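Local coordinates for protein aromatic-amino-acid aminotransferase (Burkholderia pseudomallei, PDB 4F4E) that probably transfers the amino group of tyrosine and related aromatic amino acids to 2-oxoglutarate, using covalently bound pyridoxal 5'-phosphate as cofactor, at residues 346-351 with 410-415; 242-247 with 328-333; 200-205 with 249-254; 339-344 with 368-373. All blocks are in the same frame, centred on the assembly; numbering follows the deposited sequence.

Interaction 1: 346-351 with 410-415; sequences NGLVER and VVANAI
L348 and A412 mark the point where helices 324-354 and 408-419 come together, their CA atoms 6.2 Å apart. The axes of the two short pieces, 346-351 and 410-415, approach to 9.8 Å, and their N-to-C directions differ by 39° with a negative crossing sign. The two helices therefore run in roughly the same direction and touch over a single turn each. A412 suits the crossing because its side chain is one methyl, CB, which points at the other helix and is met there by two partners. L348 holds its CG anti to the backbone N (chi1 -178°), and this swings the branch across, so that CD1 lies 3.8 Å from A412 CB and also reaches I415 CD1 at 4.3 Å. The aliphatic root of R351 meets the same methyl, with R351 CB 3.8 Å from A412 CB. Beyond that root the arginine becomes polar. Its NH1 donates to G347 O at 3.1 Å, an almost straight bond (168°) lying near the guanidinium plane, yet NH1 stands above the carbonyl plane of G347. R351 N reaches the same oxygen from the opposite face, so the carbonyl is gripped twice. A salt bridge from R351 NE to D409 ties the group to the start of helix 408-419. The interface is thus apolar at its centre and charged at its margin: the buried leucine, alanine and isoleucine probably keep water out, while one arginine lends its methylenes to the seam and carries its charge out to the carboxylate of D409.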
# COMPACT_ATOMS: atom_id res chain seq x y z
N ASN A 346 -13.38 -0.84 -34.51
CA ASN A 346 -13.87 -0.62 -35.87
C ASN A 346 -14.29 -1.94 -36.53
O ASN A 346 -15.25 -1.95 -37.33
CB ASN A 346 -12.87 0.07 -36.79
CG ASN A 346 -13.52 0.48 -38.10
OD1 ASN A 346 -14.62 1.08 -38.12
ND2 ASN A 346 -12.90 0.10 -39.21
N GLY A 347 -13.57 -3.01 -36.20
CA GLY A 347 -13.92 -4.33 -36.73
C GLY A 347 -15.30 -4.75 -36.24
O GLY A 347 -16.05 -5.35 -36.98
N LEU A 348 -15.64 -4.45 -34.98
CA LEU A 348 -16.96 -4.80 -34.46
C LEU A 348 -18.02 -3.98 -35.16
O LEU A 348 -19.05 -4.49 -35.63
CB LEU A 348 -17.03 -4.64 -32.94
CG LEU A 348 -18.34 -5.02 -32.21
CD1 LEU A 348 -18.73 -6.50 -32.37
CD2 LEU A 348 -18.25 -4.63 -30.75
N VAL A 349 -17.77 -2.67 -35.30
CA VAL A 349 -18.73 -1.83 -36.01
C VAL A 349 -18.98 -2.32 -37.44
O VAL A 349 -20.13 -2.46 -37.86
CB VAL A 349 -18.26 -0.37 -36.04
CG1 VAL A 349 -19.23 0.48 -36.84
CG2 VAL A 349 -18.13 0.17 -34.58
N GLU A 350 -17.90 -2.60 -38.17
CA GLU A 350 -18.05 -3.05 -39.56
C GLU A 350 -18.88 -4.34 -39.63
O GLU A 350 -19.74 -4.50 -40.52
CB GLU A 350 -16.70 -3.34 -40.21
CG GLU A 350 -15.79 -2.17 -40.55
CD GLU A 350 -14.34 -2.65 -40.80
OE1 GLU A 350 -13.95 -3.77 -40.37
OE2 GLU A 350 -13.57 -1.89 -41.43
N ARG A 351 -18.57 -5.29 -38.74
CA ARG A 351 -19.22 -6.58 -38.75
C ARG A 351 -20.70 -6.51 -38.42
O ARG A 351 -21.50 -7.22 -39.04
CB ARG A 351 -18.49 -7.54 -37.79
CG ARG A 351 -17.16 -7.99 -38.35
CD ARG A 351 -16.32 -8.59 -37.26
NE ARG A 351 -15.13 -9.25 -37.78
CZ ARG A 351 -14.09 -8.62 -38.30
NH1 ARG A 351 -14.02 -7.29 -38.36
NH2 ARG A 351 -13.10 -9.33 -38.77
N VAL A 410 -16.52 -14.37 -33.56
CA VAL A 410 -17.37 -15.13 -32.66
C VAL A 410 -18.30 -14.19 -31.88
O VAL A 410 -19.53 -14.37 -31.83
CB VAL A 410 -16.50 -16.01 -31.75
CG1 VAL A 410 -17.36 -16.67 -30.69
CG2 VAL A 410 -15.79 -17.09 -32.60
N VAL A 411 -17.71 -13.14 -31.30
CA VAL A 411 -18.45 -12.18 -30.52
C VAL A 411 -19.45 -11.40 -31.38
O VAL A 411 -20.64 -11.24 -31.00
CB VAL A 411 -17.52 -11.20 -29.77
CG1 VAL A 411 -18.30 -10.03 -29.17
CG2 VAL A 411 -16.72 -11.92 -28.67
N ALA A 412 -19.00 -10.90 -32.54
CA ALA A 412 -19.87 -10.12 -33.40
C ALA A 412 -21.08 -10.95 -33.88
O ALA A 412 -22.22 -10.47 -33.88
CB ALA A 412 -19.12 -9.58 -34.59
N ASN A 413 -20.80 -12.19 -34.28
CA ASN A 413 -21.86 -13.06 -34.75
C ASN A 413 -22.84 -13.41 -33.61
O ASN A 413 -24.04 -13.49 -33.84
CB ASN A 413 -21.27 -14.34 -35.38
CG ASN A 413 -20.56 -14.06 -36.69
OD1 ASN A 413 -20.48 -12.90 -37.08
ND2 ASN A 413 -20.05 -15.11 -37.38
N ALA A 414 -22.33 -13.62 -32.40
CA ALA A 414 -23.20 -13.87 -31.26
C ALA A 414 -24.11 -12.66 -31.00
O ALA A 414 -25.33 -12.80 -30.83
CB ALA A 414 -22.40 -14.23 -30.03
N ILE A 415 -23.54 -11.47 -31.03
CA ILE A 415 -24.34 -10.24 -30.85
C ILE A 415 -25.40 -10.10 -31.92
O ILE A 415 -26.58 -9.83 -31.63
CB ILE A 415 -23.43 -9.00 -30.76
CG1 ILE A 415 -22.60 -9.04 -29.47
CG2 ILE A 415 -24.25 -7.70 -30.81
CD1 ILE A 415 -21.48 -8.03 -29.38

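Interaction 2: 242-247 with 328-333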
# COMPACT_ATOMS: atom_id res chain seq x y z
N GLU A 242 -5.83 9.13 -27.34
CA GLU A 242 -5.25 9.63 -28.58
C GLU A 242 -3.73 9.47 -28.63
O GLU A 242 -3.16 9.00 -29.63
CB GLU A 242 -5.64 11.10 -28.77
CG GLU A 242 -5.01 11.74 -29.99
CD GLU A 242 -5.54 11.16 -31.31
OE1 GLU A 242 -6.64 10.53 -31.36
OE2 GLU A 242 -4.83 11.38 -32.32
N SER A 243 -3.07 9.95 -27.60
CA SER A 243 -1.62 9.87 -27.49
C SER A 243 -1.26 10.15 -26.05
O SER A 243 -2.07 10.67 -25.31
CB SER A 243 -0.93 10.90 -28.39
OG SER A 243 -1.26 12.23 -27.98
N ILE A 244 -0.03 9.85 -25.67
CA ILE A 244 0.40 10.15 -24.30
C ILE A 244 0.21 11.61 -23.94
O ILE A 244 -0.40 11.91 -22.90
CB ILE A 244 1.84 9.68 -24.05
CG1 ILE A 244 1.88 8.16 -24.01
CG2 ILE A 244 2.41 10.24 -22.75
CD1 ILE A 244 3.23 7.56 -24.38
N GLU A 245 0.67 12.51 -24.80
CA GLU A 245 0.55 13.93 -24.57
C GLU A 245 -0.91 14.43 -24.65
O GLU A 245 -1.35 15.15 -23.77
CB GLU A 245 1.48 14.74 -25.51
CG GLU A 245 2.98 14.52 -25.21
CD GLU A 245 3.42 15.06 -23.82
OE1 GLU A 245 3.41 16.32 -23.65
OE2 GLU A 245 3.78 14.23 -22.90
N ALA A 246 -1.66 14.02 -25.67
CA ALA A 246 -3.02 14.51 -25.85
C ALA A 246 -3.92 14.04 -24.70
O ALA A 246 -4.86 14.75 -24.29
CB ALA A 246 -3.63 14.06 -27.19
N ASP A 247 -3.65 12.85 -24.19
CA ASP A 247 -4.51 12.28 -23.15
C ASP A 247 -4.37 13.03 -21.84
O ASP A 247 -5.23 12.86 -20.94
CB ASP A 247 -4.19 10.79 -22.93
CG ASP A 247 -4.68 9.90 -24.08
OD1 ASP A 247 -5.34 10.45 -25.02
OD2 ASP A 247 -4.46 8.65 -24.03
N ALA A 328 11.25 4.98 -25.52
CA ALA A 328 10.75 4.85 -26.90
C ALA A 328 10.09 3.50 -27.12
O ALA A 328 9.05 3.38 -27.81
CB ALA A 328 11.90 5.13 -27.91
N SER A 329 10.66 2.43 -26.52
CA SER A 329 10.06 1.11 -26.63
C SER A 329 8.67 1.10 -25.98
O SER A 329 7.72 0.57 -26.53
CB SER A 329 10.98 0.06 -25.94
OG SER A 329 10.31 -1.17 -25.79
N TRP A 330 8.58 1.69 -24.77
CA TRP A 330 7.30 1.83 -24.08
C TRP A 330 6.27 2.58 -24.94
O TRP A 330 5.12 2.12 -25.11
CB TRP A 330 7.55 2.54 -22.77
CG TRP A 330 6.28 2.92 -22.11
CD1 TRP A 330 5.25 2.08 -21.72
CD2 TRP A 330 5.87 4.25 -21.77
NE1 TRP A 330 4.23 2.82 -21.17
CE2 TRP A 330 4.56 4.14 -21.17
CE3 TRP A 330 6.46 5.53 -21.89
CZ2 TRP A 330 3.85 5.26 -20.68
CZ3 TRP A 330 5.73 6.65 -21.41
CH2 TRP A 330 4.45 6.51 -20.82
N VAL A 331 6.68 3.71 -25.52
CA VAL A 331 5.78 4.60 -26.33
C VAL A 331 5.24 3.79 -27.50
O VAL A 331 4.02 3.79 -27.81
CB VAL A 331 6.50 5.90 -26.78
CG1 VAL A 331 5.69 6.62 -27.84
CG2 VAL A 331 6.72 6.81 -25.59
N GLN A 332 6.14 3.03 -28.12
CA GLN A 332 5.75 2.24 -29.26
C GLN A 332 4.75 1.17 -28.91
O GLN A 332 3.72 1.02 -29.57
CB GLN A 332 6.99 1.62 -29.91
CG GLN A 332 6.69 0.78 -31.15
CD GLN A 332 7.97 0.38 -31.86
OE1 GLN A 332 8.26 0.84 -32.97
NE2 GLN A 332 8.77 -0.43 -31.21
N GLU A 333 5.04 0.44 -27.84
CA GLU A 333 4.18 -0.65 -27.43
C GLU A 333 2.81 -0.18 -26.91
O GLU A 333 1.79 -0.79 -27.23
CB GLU A 333 4.88 -1.60 -26.43
CG GLU A 333 4.08 -2.87 -26.23
CD GLU A 333 4.82 -4.01 -25.56
OE1 GLU A 333 4.16 -5.08 -25.43
OE2 GLU A 333 5.99 -3.88 -25.16
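A single methyl, I244 CD1, does all the touching from the 242-247 loop, and it sits over a face of the W330 indole. This is a CH-pi contact: CD1 lies 4.2 Å from the centroid of the six-membered ring, 25° off its normal. The same methyl meets V331 CG2 at 3.8 Å, so it sits in the corner formed by the ring face and the valine branch. W330 comes from the opposite direction, its CG anti to the backbone N (chi1 171°), which lays the indole beside its own helix, 324-354, with its far carbons, CZ3 and CH2, nearest the methyl. Isoleucine suits the spot because its longer branch spans from loop to helix.

The loop is stiffened from within. S243 OG accepts from A246 N at 2.9 Å, an ST motif, and D247 OD1 takes E242 N at 2.7 Å through its syn lone pair. W330 is fixed by NE1 donating to S270 O, next to the cofactor-bearing K269, and by stacking with F271. Around them, helices 70-81 and 312-322 pack against the indole, while the loop bearing I244 links strand 230-235 of the large sheet to helix 249-256.

Interaction 3: 200-205 with 249-254; sequences LHACCH and AAVRLF. With EDO (1,2-ethanediol), chain C.
A202, just past the end of strand 197-201, lies beside A250 in the first turn of helix 249-256, with their CA atoms 5.7 Å apart. One turn further along the helix, F254 meets L200: the leucine CD1 lies 3.7 Å from F254 CZ, and the two side chains cross at about a right angle. Alanine's short side chain lets the backbones come this close, with A250 CB 3.9 Å from A202 O. A water bridges the same pair, donating to A202 O and accepting from A250 N, each at 2.9 Å. It thus serves an amide in the opening turn of the helix, where no earlier turn supplies a carbonyl.

The CB of H201 is directed away from the helix. One face of its imidazole is covered by H205 CD2, 3.4 Å above the plane. Its backbone holds an ethanediol, probably from the crystallisation liquor: H201 N donates to O1 at 2.8 Å and O2 donates to H201 O at 2.7 Å.

Strand 197-201 lies in the large mixed sheet beside strand 230-235, to which it runs parallel; helix 214-227 connects the two in a beta-alpha-beta unit and also packs on A250 and F254. The contact therefore joins helix and sheet through hydrocarbon and one aromatic ring, and a water gives A202 O and A250 N a polar partner that the alanine and leucine side chains could not offer.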
# COMPACT_ATOMS: atom_id res chain seq x y z
N LEU A 200 -13.18 13.58 -11.83
CA LEU A 200 -13.25 13.73 -13.27
C LEU A 200 -12.27 12.77 -13.93
O LEU A 200 -11.05 12.82 -13.66
CB LEU A 200 -12.87 15.18 -13.64
CG LEU A 200 -13.86 16.25 -13.15
CD1 LEU A 200 -13.22 17.67 -13.07
CD2 LEU A 200 -15.08 16.26 -14.08
N HIS A 201 -12.79 11.89 -14.79
CA HIS A 201 -11.93 11.06 -15.62
C HIS A 201 -11.23 11.89 -16.67
O HIS A 201 -11.88 12.60 -17.46
CB HIS A 201 -12.74 9.96 -16.30
CG HIS A 201 -13.49 9.04 -15.36
ND1 HIS A 201 -13.27 7.71 -15.34
CD2 HIS A 201 -14.52 9.30 -14.44
CE1 HIS A 201 -14.11 7.13 -14.44
NE2 HIS A 201 -14.90 8.10 -13.90
N ALA A 202 -9.92 11.74 -16.79
CA ALA A 202 -9.19 12.57 -17.72
C ALA A 202 -9.53 12.22 -19.16
O ALA A 202 -9.49 13.07 -20.04
CB ALA A 202 -7.67 12.48 -17.51
N CYS A 203 -9.77 10.93 -19.38
CA CYS A 203 -10.02 10.35 -20.70
C CYS A 203 -10.31 8.87 -20.50
O CYS A 203 -10.11 8.32 -19.41
CB CYS A 203 -8.86 10.53 -21.68
SG CYS A 203 -7.32 9.68 -21.32
N CYS A 204 -10.80 8.22 -21.54
CA CYS A 204 -11.02 6.77 -21.49
C CYS A 204 -11.93 6.41 -20.34
O CYS A 204 -11.60 5.60 -19.44
CB CYS A 204 -9.70 6.03 -21.40
SG CYS A 204 -8.65 6.23 -22.87
N HIS A 205 -13.09 7.06 -20.33
CA HIS A 205 -14.07 6.90 -19.25
C HIS A 205 -14.31 5.47 -18.89
O HIS A 205 -14.53 4.63 -19.75
CB HIS A 205 -15.41 7.60 -19.59
CG HIS A 205 -16.34 7.67 -18.42
ND1 HIS A 205 -17.38 6.77 -18.24
CD2 HIS A 205 -16.32 8.49 -17.27
CE1 HIS A 205 -18.00 7.06 -17.09
NE2 HIS A 205 -17.36 8.08 -16.47
N ALA A 249 -4.46 16.25 -21.73
CA ALA A 249 -4.99 17.61 -22.02
C ALA A 249 -5.83 18.17 -20.89
O ALA A 249 -5.66 19.30 -20.49
CB ALA A 249 -5.74 17.61 -23.34
N ALA A 250 -6.73 17.36 -20.37
CA ALA A 250 -7.63 17.81 -19.31
C ALA A 250 -6.88 18.22 -18.06
O ALA A 250 -7.21 19.22 -17.43
CB ALA A 250 -8.67 16.73 -18.98
N VAL A 251 -5.82 17.46 -17.71
CA VAL A 251 -5.01 17.79 -16.54
C VAL A 251 -4.33 19.15 -16.76
O VAL A 251 -4.38 20.03 -15.89
CB VAL A 251 -3.96 16.67 -16.26
CG1 VAL A 251 -3.02 17.09 -15.16
CG2 VAL A 251 -4.63 15.34 -15.96
N ARG A 252 -3.79 19.37 -17.97
CA ARG A 252 -3.09 20.59 -18.32
C ARG A 252 -3.99 21.83 -18.38
O ARG A 252 -3.53 22.92 -18.00
CB ARG A 252 -2.32 20.39 -19.63
CG ARG A 252 -1.25 19.30 -19.42
CD ARG A 252 -0.37 19.05 -20.63
NE ARG A 252 0.43 17.82 -20.39
CZ ARG A 252 1.35 17.32 -21.23
NH1 ARG A 252 1.66 17.91 -22.35
NH2 ARG A 252 2.01 16.22 -20.92
N LEU A 253 -5.24 21.64 -18.80
CA LEU A 253 -6.25 22.72 -18.84
C LEU A 253 -6.51 23.23 -17.43
O LEU A 253 -6.61 24.44 -17.22
CB LEU A 253 -7.57 22.25 -19.48
CG LEU A 253 -7.54 22.16 -21.01
CD1 LEU A 253 -8.73 21.39 -21.67
CD2 LEU A 253 -7.45 23.56 -21.58
N PHE A 254 -6.62 22.29 -16.47
CA PHE A 254 -6.82 22.67 -15.06
C PHE A 254 -5.56 23.33 -14.52
O PHE A 254 -5.65 24.31 -13.77
CB PHE A 254 -7.24 21.50 -14.18
CG PHE A 254 -8.72 21.16 -14.29
CD1 PHE A 254 -9.62 21.82 -13.54
CD2 PHE A 254 -9.15 20.20 -15.14
CE1 PHE A 254 -10.96 21.53 -13.62
CE2 PHE A 254 -10.50 19.88 -15.24
CZ PHE A 254 -11.40 20.57 -14.47
C1 EDO C . -16.22 12.73 -16.51
O1 EDO C . -15.47 12.36 -15.38
C2 EDO C . -15.37 13.33 -17.64
O2 EDO C . -14.51 12.38 -18.20
O HOH W 1 -7.25 14.60 -21.01

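Interaction 4: 339-344 with 368-373; sequences DRIRAM and RGMFSY
With CG1 beside the backbone N (chi1 -65°), I341 has its CG2 anti to that N, and this sends the methyl out from helix 324-354 to G369 O, 3.4 Å away. The other branch ends at CD1, which lies 4.5 Å from M370 CG. On the opposite segment the backbone does the work: G369 sits at phi 96° and psi -157°, a backbone shape in which any CB would collide with R368 O, so glycine fits. A beta-branched isoleucine fits the helix side because its two arms reach neighbouring residues at once, one to the oxygen end of the carbonyl and one, more loosely, to M370 CG. G369 O also accepts a hydrogen bond from R345 NH2, which binds F371 O as well.

Here the segment passes from loop into strand 371-373, which pairs antiparallel with 397-399 in a two-stranded sheet, so the contact lays the long helix against the approach to that small sheet. M370 directs its CB away from the helix, and that carbon stands 3.9 Å above the plane of the F371 ring, displaced from the ring centre. Nearby, R342 NH2 and R368 NH1 are 5.8 Å apart, each arginine having its own carboxylate: R342 has E242 as its partner, and R368 forms a salt bridge to D211.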
# COMPACT_ATOMS: atom_id res chain seq x y z
N ASP A 339 -3.79 1.20 -30.59
CA ASP A 339 -4.24 0.96 -31.96
C ASP A 339 -4.98 -0.37 -32.09
O ASP A 339 -5.89 -0.48 -32.94
CB ASP A 339 -3.06 1.00 -32.91
CG ASP A 339 -2.51 2.45 -33.15
OD1 ASP A 339 -3.14 3.48 -32.84
OD2 ASP A 339 -1.44 2.49 -33.71
N ARG A 340 -4.60 -1.39 -31.32
CA ARG A 340 -5.31 -2.68 -31.41
C ARG A 340 -6.74 -2.52 -30.92
O ARG A 340 -7.66 -3.02 -31.53
CB ARG A 340 -4.64 -3.83 -30.67
CG ARG A 340 -5.23 -5.16 -31.11
CD ARG A 340 -5.05 -6.24 -30.08
NE ARG A 340 -5.83 -5.98 -28.89
CZ ARG A 340 -5.71 -6.69 -27.78
NH1 ARG A 340 -4.80 -7.68 -27.72
NH2 ARG A 340 -6.47 -6.40 -26.74
N ILE A 341 -6.93 -1.78 -29.83
CA ILE A 341 -8.28 -1.50 -29.35
C ILE A 341 -9.12 -0.82 -30.41
O ILE A 341 -10.27 -1.18 -30.61
CB ILE A 341 -8.27 -0.69 -28.03
CG1 ILE A 341 -7.65 -1.49 -26.88
CG2 ILE A 341 -9.70 -0.22 -27.69
CD1 ILE A 341 -7.32 -0.58 -25.66
N ARG A 342 -8.56 0.17 -31.07
CA ARG A 342 -9.25 0.89 -32.15
C ARG A 342 -9.61 -0.06 -33.29
O ARG A 342 -10.68 0.06 -33.89
CB ARG A 342 -8.35 2.00 -32.69
CG ARG A 342 -8.12 3.17 -31.76
CD ARG A 342 -7.27 4.24 -32.44
NE ARG A 342 -7.11 5.45 -31.63
CZ ARG A 342 -6.42 6.52 -32.03
NH1 ARG A 342 -5.80 6.54 -33.22
NH2 ARG A 342 -6.37 7.59 -31.26
N ALA A 343 -8.71 -0.98 -33.60
CA ALA A 343 -8.95 -1.94 -34.70
C ALA A 343 -10.15 -2.85 -34.33
O ALA A 343 -10.98 -3.22 -35.19
CB ALA A 343 -7.72 -2.80 -34.93
N MET A 344 -10.22 -3.20 -33.05
CA MET A 344 -11.30 -4.09 -32.57
C MET A 344 -12.61 -3.33 -32.56
O MET A 344 -13.65 -3.88 -32.97
CB MET A 344 -10.98 -4.68 -31.19
CG MET A 344 -9.82 -5.66 -31.15
SD MET A 344 -10.06 -7.09 -32.22
CE MET A 344 -9.24 -6.57 -33.72
N ARG A 368 -13.89 5.47 -26.24
CA ARG A 368 -12.44 5.32 -26.15
C ARG A 368 -12.01 4.60 -24.89
O ARG A 368 -12.62 4.74 -23.84
CB ARG A 368 -11.74 6.69 -26.13
CG ARG A 368 -12.06 7.53 -27.32
CD ARG A 368 -10.98 8.57 -27.56
NE ARG A 368 -10.96 9.47 -26.44
CZ ARG A 368 -10.06 10.41 -26.25
NH1 ARG A 368 -9.11 10.67 -27.14
NH2 ARG A 368 -10.19 11.16 -25.17
N GLY A 369 -10.88 3.91 -25.00
CA GLY A 369 -10.25 3.22 -23.89
C GLY A 369 -10.65 1.77 -23.89
O GLY A 369 -11.07 1.21 -24.92
N MET A 370 -10.54 1.15 -22.72
CA MET A 370 -10.72 -0.29 -22.63
C MET A 370 -12.19 -0.73 -22.64
O MET A 370 -12.47 -1.91 -22.83
CB MET A 370 -10.08 -0.82 -21.36
CG MET A 370 -8.61 -0.54 -21.38
SD MET A 370 -7.77 -1.78 -20.39
CE MET A 370 -6.16 -1.00 -20.57
N PHE A 371 -13.11 0.19 -22.38
CA PHE A 371 -14.54 -0.15 -22.23
C PHE A 371 -15.47 0.52 -23.20
O PHE A 371 -15.20 1.62 -23.72
CB PHE A 371 -15.01 0.23 -20.82
CG PHE A 371 -14.17 -0.37 -19.77
CD1 PHE A 371 -14.29 -1.71 -19.46
CD2 PHE A 371 -13.21 0.39 -19.14
CE1 PHE A 371 -13.47 -2.29 -18.55
CE2 PHE A 371 -12.38 -0.16 -18.20
CZ PHE A 371 -12.50 -1.51 -17.89
N SER A 372 -16.61 -0.13 -23.40
CA SER A 372 -17.76 0.50 -24.05
C SER A 372 -19.03 0.04 -23.37
O SER A 372 -19.13 -1.10 -22.91
CB SER A 372 -17.83 0.12 -25.54
OG SER A 372 -17.33 1.17 -26.37
N TYR A 373 -19.99 0.95 -23.28
CA TYR A 373 -21.37 0.56 -22.98
C TYR A 373 -22.00 0.15 -24.31
O TYR A 373 -22.33 1.01 -25.18
CB TYR A 373 -22.12 1.70 -22.28
CG TYR A 373 -22.16 1.56 -20.75
CD1 TYR A 373 -21.12 0.99 -20.04
CD2 TYR A 373 -23.27 1.98 -20.02
CE1 TYR A 373 -21.19 0.80 -18.66
CE2 TYR A 373 -23.35 1.82 -18.64
CZ TYR A 373 -22.29 1.25 -17.96
OH TYR A 373 -22.35 1.08 -16.59

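How the interactions relate
Interactions 2, 4 and 1 follow one another along helix 324-354, which runs from the large sheet region to the C-terminal helix 408-419. Interaction 3 lies where strand 197-201 of the large sheet meets helix 249-256. Interactions 2 and 3 alternate along the chain, as do 4 and 1. The centres of interactions 1 and 4 are about 13 Å apart, those of 2 and 4 about 15 Å, and those of 1 and 3 about 30 Å. Interaction 2 is joined to 3 by the E245–R252 salt bridge and to 4 through E242, while C204 packs on G369 between 3 and 4. Interaction 1 touches neither 2 nor 3. The long helix thus connects the sheet-based part of the subunit with its C-terminal part.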